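Local atomic coordinates of activating signal cointegrator 1 complex subunit 2 (Homo sapiens, PDB entry 6YXQ), a protein that binds K63-linked polyubiquitin chains and brings the helicase subunit ASCC3 and the demethylase ALKBH3 to sites of alkylation damage in DNA. Residues B[165-173]-B[258-266]; B[269-280]-B[326-334]. One frame throughout, in Å; residues are numbered along the deposited sequence.

In the fold
The chain is the helical N-terminal part of ASCC2, here in complex with ASCC3. Interactions 1 and 2 follow one another along it, the first closing before the second opens, with centres about 15 Å apart. Interaction 1, about 3 Å from the centre of the chain, sets helix 162-172 against the end of helix 243-266. A short linker then leads into helix 271-275 and the start of helix 279-300, which pack on helix 306-340 in interaction 2. Leu260 and Trp261 touch Ile326, and Phe263 and Leu264 touch Ala270, so the two contacts adjoin. The region carrying interaction 1 is also one that ASCC3 packs against, whereas interaction 2 is built within ASCC2.

Interaction 1 of 2, residues B[165-173]-B[258-266]; sequences ILDLCVLFG and TTLWAFLDI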
loop_
_atom_site.group_PDB
_atom_site.type_symbol
_atom_site.label_atom_id
_atom_site.label_comp_id
_atom_site.label_asym_id
_atom_site.label_seq_id
_atom_site.Cartn_x
_atom_site.Cartn_y
_atom_site.Cartn_z
ATOM N N ILE B 165 4.530 0.932 7.997
ATOM C CA ILE B 165 5.750 0.351 7.443
ATOM C C ILE B 165 5.533 -1.118 7.097
ATOM O O ILE B 165 5.931 -1.590 6.018
ATOM C CB ILE B 165 6.918 0.540 8.424
ATOM C CG1 ILE B 165 7.340 2.011 8.454
ATOM C CG2 ILE B 165 8.082 -0.353 8.032
ATOM C CD1 ILE B 165 8.264 2.353 9.597
ATOM N N LEU B 166 4.902 -1.863 8.008
ATOM C CA LEU B 166 4.587 -3.261 7.740
ATOM C C LEU B 166 3.705 -3.391 6.505
ATOM O O LEU B 166 3.956 -4.236 5.632
ATOM C CB LEU B 166 3.906 -3.881 8.962
ATOM C CG LEU B 166 4.788 -4.584 9.999
ATOM C CD1 LEU B 166 5.941 -3.703 10.449
ATOM C CD2 LEU B 166 3.950 -5.002 11.188
ATOM N N ASP B 167 2.664 -2.561 6.424
ATOM C CA ASP B 167 1.811 -2.539 5.243
ATOM C C ASP B 167 2.630 -2.255 3.994
ATOM O O ASP B 167 2.480 -2.933 2.973
ATOM C CB ASP B 167 0.706 -1.492 5.408
ATOM C CG ASP B 167 -0.333 -1.897 6.432
ATOM O OD1 ASP B 167 -0.662 -3.105 6.499
ATOM O OD2 ASP B 167 -0.824 -1.007 7.162
ATOM N N LEU B 168 3.507 -1.249 4.058
ATOM C CA LEU B 168 4.305 -0.880 2.897
ATOM C C LEU B 168 5.105 -2.066 2.394
ATOM O O LEU B 168 5.154 -2.325 1.187
ATOM C CB LEU B 168 5.244 0.275 3.240
ATOM C CG LEU B 168 4.641 1.671 3.164
ATOM C CD1 LEU B 168 5.624 2.691 3.720
ATOM C CD2 LEU B 168 4.263 1.979 1.727
ATOM N N CYS B 169 5.738 -2.801 3.312
ATOM C CA CYS B 169 6.567 -3.942 2.918
ATOM C C CYS B 169 5.743 -5.054 2.306
ATOM O O CYS B 169 6.084 -5.551 1.223
ATOM C CB CYS B 169 7.368 -4.487 4.102
ATOM S SG CYS B 169 8.500 -3.316 4.844
ATOM N N VAL B 170 4.674 -5.478 2.990
ATOM C CA VAL B 170 3.914 -6.591 2.428
ATOM C C VAL B 170 3.283 -6.191 1.101
ATOM O O VAL B 170 3.044 -7.043 0.235
ATOM C CB VAL B 170 2.858 -7.103 3.415
ATOM C CG1 VAL B 170 1.801 -6.057 3.679
ATOM C CG2 VAL B 170 2.209 -8.375 2.898
ATOM N N LEU B 171 3.036 -4.892 0.896
ATOM C CA LEU B 171 2.376 -4.458 -0.327
ATOM C C LEU B 171 3.351 -4.286 -1.489
ATOM O O LEU B 171 3.027 -4.660 -2.622
ATOM C CB LEU B 171 1.617 -3.152 -0.079
ATOM C CG LEU B 171 0.314 -3.262 0.724
ATOM C CD1 LEU B 171 -0.238 -1.872 1.017
ATOM C CD2 LEU B 171 -0.742 -4.128 0.047
ATOM N N PHE B 172 4.546 -3.736 -1.247
ATOM C CA PHE B 172 5.449 -3.384 -2.342
ATOM C C PHE B 172 6.783 -4.122 -2.285
ATOM O O PHE B 172 7.723 -3.729 -2.983
ATOM C CB PHE B 172 5.718 -1.873 -2.374
ATOM C CG PHE B 172 4.482 -1.017 -2.312
ATOM C CD1 PHE B 172 3.788 -0.691 -3.466
ATOM C CD2 PHE B 172 4.030 -0.513 -1.104
ATOM C CE1 PHE B 172 2.654 0.103 -3.411
ATOM C CE2 PHE B 172 2.899 0.282 -1.043
ATOM C CZ PHE B 172 2.212 0.590 -2.197
ATOM N N GLY B 173 6.902 -5.184 -1.492
ATOM C CA GLY B 173 8.220 -5.731 -1.263
ATOM C C GLY B 173 8.653 -6.798 -2.239
ATOM O O GLY B 173 9.855 -7.001 -2.436
ATOM N N THR B 258 2.651 -13.452 6.898
ATOM C CA THR B 258 3.146 -12.844 5.672
ATOM C C THR B 258 3.630 -11.422 5.916
ATOM O O THR B 258 4.696 -11.032 5.424
ATOM C CB THR B 258 2.054 -12.876 4.607
ATOM O OG1 THR B 258 1.590 -14.219 4.445
ATOM C CG2 THR B 258 2.575 -12.373 3.286
ATOM N N THR B 259 2.876 -10.634 6.693
ATOM C CA THR B 259 3.268 -9.251 6.948
ATOM C C THR B 259 4.562 -9.178 7.749
ATOM O O THR B 259 5.480 -8.427 7.395
ATOM C CB THR B 259 2.150 -8.513 7.676
ATOM O OG1 THR B 259 0.921 -8.693 6.965
ATOM C CG2 THR B 259 2.470 -7.034 7.759
ATOM N N LEU B 260 4.652 -9.945 8.841
ATOM C CA LEU B 260 5.882 -9.962 9.626
ATOM C C LEU B 260 7.073 -10.409 8.782
ATOM O O LEU B 260 8.149 -9.791 8.826
ATOM C CB LEU B 260 5.706 -10.877 10.835
ATOM C CG LEU B 260 4.813 -10.318 11.937
ATOM C CD1 LEU B 260 4.800 -11.247 13.142
ATOM C CD2 LEU B 260 5.305 -8.941 12.317
ATOM N N TRP B 261 6.899 -11.474 7.997
ATOM C CA TRP B 261 8.007 -11.969 7.197
ATOM C C TRP B 261 8.427 -10.954 6.144
ATOM O O TRP B 261 9.624 -10.750 5.924
ATOM C CB TRP B 261 7.634 -13.296 6.540
ATOM C CG TRP B 261 8.591 -13.653 5.466
ATOM C CD1 TRP B 261 9.787 -14.299 5.613
ATOM C CD2 TRP B 261 8.464 -13.348 4.077
ATOM N NE1 TRP B 261 10.405 -14.429 4.393
ATOM C CE2 TRP B 261 9.613 -13.854 3.433
ATOM C CE3 TRP B 261 7.489 -12.704 3.313
ATOM C CZ2 TRP B 261 9.808 -13.737 2.057
ATOM C CZ3 TRP B 261 7.686 -12.590 1.949
ATOM C CH2 TRP B 261 8.836 -13.104 1.336
ATOM N N ALA B 262 7.465 -10.319 5.470
ATOM C CA ALA B 262 7.812 -9.316 4.470
ATOM C C ALA B 262 8.546 -8.148 5.105
ATOM O O ALA B 262 9.516 -7.627 4.540
ATOM C CB ALA B 262 6.556 -8.831 3.749
ATOM N N PHE B 263 8.104 -7.728 6.290
ATOM C CA PHE B 263 8.792 -6.640 6.968
ATOM C C PHE B 263 10.237 -7.007 7.259
ATOM O O PHE B 263 11.142 -6.198 7.041
ATOM C CB PHE B 263 8.070 -6.270 8.260
ATOM C CG PHE B 263 8.812 -5.269 9.087
ATOM C CD1 PHE B 263 9.225 -4.070 8.531
ATOM C CD2 PHE B 263 9.112 -5.530 10.413
ATOM C CE1 PHE B 263 9.912 -3.142 9.287
ATOM C CE2 PHE B 263 9.799 -4.609 11.178
ATOM C CZ PHE B 263 10.202 -3.412 10.613
ATOM N N LEU B 264 10.476 -8.226 7.747
ATOM C CA LEU B 264 11.850 -8.604 8.067
ATOM C C LEU B 264 12.669 -8.899 6.821
ATOM O O LEU B 264 13.903 -8.826 6.874
ATOM C CB LEU B 264 11.869 -9.807 9.008
ATOM C CG LEU B 264 11.373 -9.469 10.416
ATOM C CD1 LEU B 264 11.371 -10.706 11.290
ATOM C CD2 LEU B 264 12.206 -8.356 11.048
ATOM N N ASP B 265 12.010 -9.229 5.710
ATOM C CA ASP B 265 12.713 -9.411 4.446
ATOM C C ASP B 265 13.195 -8.074 3.905
ATOM O O ASP B 265 14.292 -7.981 3.345
ATOM C CB ASP B 265 11.796 -10.113 3.439
ATOM C CG ASP B 265 12.415 -10.238 2.051
ATOM O OD1 ASP B 265 13.430 -10.955 1.901
ATOM O OD2 ASP B 265 11.866 -9.633 1.104
ATOM N N ILE B 266 12.397 -7.022 4.088
ATOM C CA ILE B 266 12.829 -5.699 3.651
ATOM C C ILE B 266 13.854 -5.112 4.612
ATOM O O ILE B 266 14.864 -4.545 4.181
ATOM C CB ILE B 266 11.623 -4.761 3.479
ATOM C CG1 ILE B 266 10.715 -5.276 2.361
ATOM C CG2 ILE B 266 12.098 -3.347 3.175
ATOM C CD1 ILE B 266 11.362 -5.231 0.991
#
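Phe263 projects from helix 243-266 against one side of helix 162-172, where three side chains meet its ring in different ways. CD1 of Leu166 lies over one face, 3.7 Å from the ring centroid and 17° from the normal, a CH-pi contact. Cys169 comes to the edge instead, its SG 3.8 Å from Phe263 CD1 and close to the ring plane. Ile165 adds its CG2 branch obliquely, 3.6 Å from Phe263 CE1. The ring reaches them because its CG stands anti to the backbone N (chi1 173°), and Phe274 and Ala270 also touch it. Replacing Phe263 with alanine is likely to leave Leu166 CD1 and Ile165 CG2 facing a gap and Cys169 SG without its aromatic neighbour. The packing stays close beyond the ring: Cys169 SG also sits 3.7 Å from Ile266 CB, and Ala262 CB rests 3.7 Å from Val170 CA. Thr259 packs its methyl CG2 on Leu166 CB at 3.7 Å, its hydroxyl bonded to the Asp255 carbonyl. The fit is looser at Thr258 and Leu260, with Val170 CG2 meeting Thr258 CG2 at 4.0 Å and Leu166 CD2 only brushing Leu260. The Thr258 hydroxyl turns to His318 and the carbonyl of Cys254. This border is not left to solvent: Thr11 and Leu10 of ASCC3 pack on Leu166 and Leu260. The axes come within 7.9 Å, consistent with the small side chains of Ala262 and Cys169 at the crossing, and the helices cross almost at right angles (87°) in the core of an all-helical ASCC3-binding region.

Interaction 2 of 2, residues B[269-280]-B[326-334]; sequences LACQTFQKHDFC and IFHIILNQI
Ile330 of helix 306-340 enters a hole formed by Cys271, Gln275, Phe279 and Cys280, a knob-into-hole fit that centres the contact. Its CB lies 4.2 Å from Cys280 SG. From there the side chain divides. With chi1 at -60°, CG1 lies anti to the carbonyl carbon and CG2 anti to the backbone N; CG2 turns to Gln275 CB and to Cys280 SG, which is 4.0 Å away. CG1 runs past Cys271, 3.8 Å from its SG, and the terminal CD1 ends 3.8 Å from Phe279 CD2, with Phe274 CB close by. Cys271 is itself wedged against the helix, Cys271 SG lying 3.5 Å from Ile329 CG2 and its CB next to Gln333 CB. One turn beyond Ile330, Ile334 directs CD1 at the aliphatic part of Gln275 and CG2 at the amide nitrogen of Gln272. At the end of segment 269-280, Cys280 places its sulfur over a face of the Phe327 ring, 4.2 Å from the centroid and 20° off the normal, while its carbonyl oxygen lies at the ring edge, in plane. Tyr371 and Phe367 meet Phe327 edge-to-face, and Ile357 of helix 348-359 touches Cys280, so the sulfur-aromatic pair is enclosed by neighbouring helices. The polar end of Gln275 turns back on its own segment: OE1 accepts the Cys280 N-H through a lone pair in the carbonyl plane (3.1 Å between Cys280 N and Gln275 OE1, 165° at the hydrogen), tying helix 271-275 to the first turn of helix 279-300. Cohesion between the segments therefore rests on shape, dispersion and two thiol sulfurs, while the Cys280 N-Gln275 OE1 bond, within segment 269-280, is likely to steady two walls of the hole, Gln275 and Cys280.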
loop_
_atom_site.group_PDB
_atom_site.type_symbol
_atom_site.label_atom_id
_atom_site.label_comp_id
_atom_site.label_asym_id
_atom_site.label_seq_id
_atom_site.Cartn_x
_atom_site.Cartn_y
_atom_site.Cartn_z
ATOM N N LEU B 269 17.354 -5.458 9.966
ATOM C CA LEU B 269 17.912 -4.835 11.166
ATOM C C LEU B 269 16.933 -4.831 12.336
ATOM O O LEU B 269 17.350 -4.587 13.475
ATOM C CB LEU B 269 18.349 -3.396 10.874
ATOM C CG LEU B 269 19.694 -3.161 10.191
ATOM C CD1 LEU B 269 19.821 -1.702 9.828
ATOM C CD2 LEU B 269 20.853 -3.581 11.074
ATOM N N ALA B 270 15.648 -5.088 12.084
ATOM C CA ALA B 270 14.650 -5.077 13.141
ATOM C C ALA B 270 14.738 -6.308 14.031
ATOM O O ALA B 270 14.206 -6.289 15.149
ATOM C CB ALA B 270 13.257 -4.973 12.521
ATOM N N CYS B 271 15.443 -7.351 13.570
ATOM C CA CYS B 271 15.337 -8.686 14.162
ATOM C C CYS B 271 15.738 -8.698 15.628
ATOM O O CYS B 271 15.107 -9.380 16.446
ATOM C CB CYS B 271 16.202 -9.678 13.384
ATOM S SG CYS B 271 15.585 -10.159 11.777
ATOM N N GLN B 272 16.805 -7.978 15.978
ATOM C CA GLN B 272 17.226 -7.959 17.372
ATOM C C GLN B 272 16.133 -7.381 18.255
ATOM O O GLN B 272 15.839 -7.928 19.327
ATOM C CB GLN B 272 18.527 -7.178 17.530
ATOM C CG GLN B 272 19.070 -7.202 18.948
ATOM C CD GLN B 272 19.396 -8.607 19.447
ATOM O OE1 GLN B 272 18.622 -9.210 20.196
ATOM N NE2 GLN B 272 20.552 -9.128 19.040
ATOM N N THR B 273 15.494 -6.297 17.808
ATOM C CA THR B 273 14.328 -5.793 18.525
ATOM C C THR B 273 13.318 -6.905 18.763
ATOM O O THR B 273 12.790 -7.047 19.872
ATOM C CB THR B 273 13.691 -4.637 17.751
ATOM O OG1 THR B 273 14.710 -3.705 17.371
ATOM C CG2 THR B 273 12.644 -3.933 18.603
ATOM N N PHE B 274 13.076 -7.738 17.744
ATOM C CA PHE B 274 12.189 -8.886 17.905
ATOM C C PHE B 274 12.735 -9.859 18.941
ATOM O O PHE B 274 12.013 -10.297 19.845
ATOM C CB PHE B 274 11.995 -9.602 16.568
ATOM C CG PHE B 274 10.890 -9.040 15.722
ATOM C CD1 PHE B 274 11.077 -7.876 14.995
ATOM C CD2 PHE B 274 9.674 -9.692 15.627
ATOM C CE1 PHE B 274 10.067 -7.364 14.201
ATOM C CE2 PHE B 274 8.655 -9.179 14.837
ATOM C CZ PHE B 274 8.852 -8.014 14.122
ATOM N N GLN B 275 14.015 -10.211 18.831
ATOM C CA GLN B 275 14.531 -11.259 19.701
ATOM C C GLN B 275 14.660 -10.787 21.142
ATOM O O GLN B 275 14.641 -11.614 22.057
ATOM C CB GLN B 275 15.868 -11.774 19.168
ATOM C CG GLN B 275 16.393 -13.000 19.902
ATOM C CD GLN B 275 15.373 -14.115 20.028
ATOM O OE1 GLN B 275 14.546 -14.326 19.143
ATOM N NE2 GLN B 275 15.432 -14.842 21.138
ATOM N N LYS B 276 14.766 -9.477 21.363
ATOM C CA LYS B 276 14.713 -8.945 22.719
ATOM C C LYS B 276 13.444 -9.388 23.436
ATOM O O LYS B 276 13.423 -9.481 24.669
ATOM C CB LYS B 276 14.819 -7.418 22.671
ATOM C CG LYS B 276 14.048 -6.671 23.741
ATOM C CD LYS B 276 14.473 -5.214 23.787
ATOM C CE LYS B 276 13.611 -4.411 24.741
ATOM N NZ LYS B 276 14.151 -3.039 24.914
ATOM N N HIS B 277 12.388 -9.697 22.682
ATOM C CA HIS B 277 11.124 -10.148 23.251
ATOM C C HIS B 277 10.947 -11.656 23.134
ATOM O O HIS B 277 9.811 -12.143 23.100
ATOM C CB HIS B 277 9.954 -9.419 22.591
ATOM C CG HIS B 277 9.840 -7.975 22.978
ATOM N ND1 HIS B 277 8.902 -7.517 23.877
ATOM C CD2 HIS B 277 10.545 -6.888 22.585
ATOM C CE1 HIS B 277 9.031 -6.210 24.019
ATOM N NE2 HIS B 277 10.021 -5.804 23.245
ATOM N N ASP B 278 12.050 -12.403 23.067
ATOM C CA ASP B 278 12.030 -13.868 23.070
ATOM C C ASP B 278 11.178 -14.418 21.925
ATOM O O ASP B 278 10.344 -15.306 22.111
ATOM C CB ASP B 278 11.550 -14.396 24.426
ATOM C CG ASP B 278 11.925 -15.852 24.657
ATOM O OD1 ASP B 278 12.890 -16.334 24.018
ATOM O OD2 ASP B 278 11.249 -16.511 25.480
ATOM N N PHE B 279 11.409 -13.892 20.718
ATOM C CA PHE B 279 10.506 -14.180 19.605
ATOM C C PHE B 279 10.711 -15.582 19.039
ATOM O O PHE B 279 9.730 -16.283 18.756
ATOM C CB PHE B 279 10.670 -13.134 18.500
ATOM C CG PHE B 279 9.473 -13.012 17.604
ATOM C CD1 PHE B 279 8.400 -12.218 17.965
ATOM C CD2 PHE B 279 9.416 -13.701 16.404
ATOM C CE1 PHE B 279 7.288 -12.109 17.144
ATOM C CE2 PHE B 279 8.306 -13.599 15.576
ATOM C CZ PHE B 279 7.240 -12.801 15.949
ATOM N N CYS B 280 11.970 -15.999 18.857
ATOM C CA CYS B 280 12.251 -17.330 18.319
ATOM C C CYS B 280 11.550 -18.424 19.108
ATOM O O CYS B 280 10.985 -19.354 18.520
ATOM C CB CYS B 280 13.756 -17.595 18.302
ATOM S SG CYS B 280 14.682 -16.714 17.048
ATOM N N ILE B 326 10.870 -16.519 9.165
ATOM C CA ILE B 326 11.088 -15.480 10.169
ATOM C C ILE B 326 12.118 -15.945 11.192
ATOM O O ILE B 326 13.076 -15.223 11.520
ATOM C CB ILE B 326 9.752 -15.106 10.838
ATOM C CG1 ILE B 326 8.840 -14.397 9.841
ATOM C CG2 ILE B 326 9.976 -14.223 12.049
ATOM C CD1 ILE B 326 7.419 -14.264 10.311
ATOM N N PHE B 327 11.915 -17.158 11.726
ATOM C CA PHE B 327 12.841 -17.733 12.700
ATOM C C PHE B 327 14.271 -17.699 12.180
ATOM O O PHE B 327 15.193 -17.237 12.869
ATOM C CB PHE B 327 12.426 -19.169 13.026
ATOM C CG PHE B 327 13.224 -19.808 14.140
ATOM C CD1 PHE B 327 14.472 -20.373 13.893
ATOM C CD2 PHE B 327 12.711 -19.872 15.427
ATOM C CE1 PHE B 327 15.201 -20.970 14.911
ATOM C CE2 PHE B 327 13.431 -20.475 16.451
ATOM C CZ PHE B 327 14.677 -21.022 16.196
ATOM N N HIS B 328 14.472 -18.177 10.953
ATOM C CA HIS B 328 15.831 -18.237 10.436
ATOM C C HIS B 328 16.398 -16.852 10.155
ATOM O O HIS B 328 17.602 -16.639 10.329
ATOM C CB HIS B 328 15.900 -19.088 9.177
ATOM C CG HIS B 328 17.298 -19.303 8.703
ATOM N ND1 HIS B 328 17.822 -18.645 7.614
ATOM C CD2 HIS B 328 18.297 -20.070 9.199
ATOM C CE1 HIS B 328 19.082 -19.012 7.448
ATOM N NE2 HIS B 328 19.395 -19.876 8.396
ATOM N N ILE B 329 15.566 -15.905 9.714
ATOM C CA ILE B 329 16.057 -14.551 9.465
ATOM C C ILE B 329 16.607 -13.953 10.754
ATOM O O ILE B 329 17.704 -13.374 10.777
ATOM C CB ILE B 329 14.944 -13.677 8.858
ATOM C CG1 ILE B 329 14.666 -14.081 7.415
ATOM C CG2 ILE B 329 15.316 -12.213 8.896
ATOM C CD1 ILE B 329 13.429 -13.428 6.841
ATOM N N ILE B 330 15.865 -14.123 11.855
ATOM C CA ILE B 330 16.310 -13.587 13.143
ATOM C C ILE B 330 17.590 -14.280 13.600
ATOM O O ILE B 330 18.561 -13.630 14.030
ATOM C CB ILE B 330 15.202 -13.727 14.198
ATOM C CG1 ILE B 330 13.948 -12.969 13.774
ATOM C CG2 ILE B 330 15.698 -13.211 15.525
ATOM C CD1 ILE B 330 12.791 -13.166 14.706
ATOM N N LEU B 331 17.595 -15.617 13.547
ATOM C CA LEU B 331 18.775 -16.376 13.939
ATOM C C LEU B 331 20.009 -15.904 13.179
ATOM O O LEU B 331 21.050 -15.608 13.777
ATOM C CB LEU B 331 18.530 -17.865 13.695
ATOM C CG LEU B 331 19.592 -18.817 14.242
ATOM C CD1 LEU B 331 19.556 -18.831 15.768
ATOM C CD2 LEU B 331 19.407 -20.213 13.678
ATOM N N ASN B 332 19.903 -15.830 11.849
ATOM C CA ASN B 332 21.030 -15.404 11.030
ATOM C C ASN B 332 21.488 -14.008 11.417
ATOM O O ASN B 332 22.679 -13.787 11.676
ATOM C CB ASN B 332 20.654 -15.452 9.551
ATOM C CG ASN B 332 21.799 -15.035 8.652
ATOM O OD1 ASN B 332 22.726 -15.808 8.409
ATOM N ND2 ASN B 332 21.749 -13.802 8.165
ATOM N N GLN B 333 20.542 -13.063 11.506
ATOM C CA GLN B 333 20.905 -11.668 11.726
ATOM C C GLN B 333 21.634 -11.473 13.049
ATOM O O GLN B 333 22.594 -10.699 13.123
ATOM C CB GLN B 333 19.662 -10.780 11.666
ATOM C CG GLN B 333 19.961 -9.294 11.789
ATOM C CD GLN B 333 20.508 -8.693 10.506
ATOM O OE1 GLN B 333 20.316 -9.238 9.419
ATOM N NE2 GLN B 333 21.194 -7.559 10.629
ATOM N N ILE B 334 21.212 -12.167 14.110
ATOM C CA ILE B 334 21.807 -11.885 15.417
ATOM C C ILE B 334 22.888 -12.876 15.841
ATOM O O ILE B 334 23.552 -12.635 16.863
ATOM C CB ILE B 334 20.730 -11.789 16.515
ATOM C CG1 ILE B 334 20.198 -13.171 16.861
ATOM C CG2 ILE B 334 19.616 -10.881 16.059
ATOM C CD1 ILE B 334 18.890 -13.133 17.579
#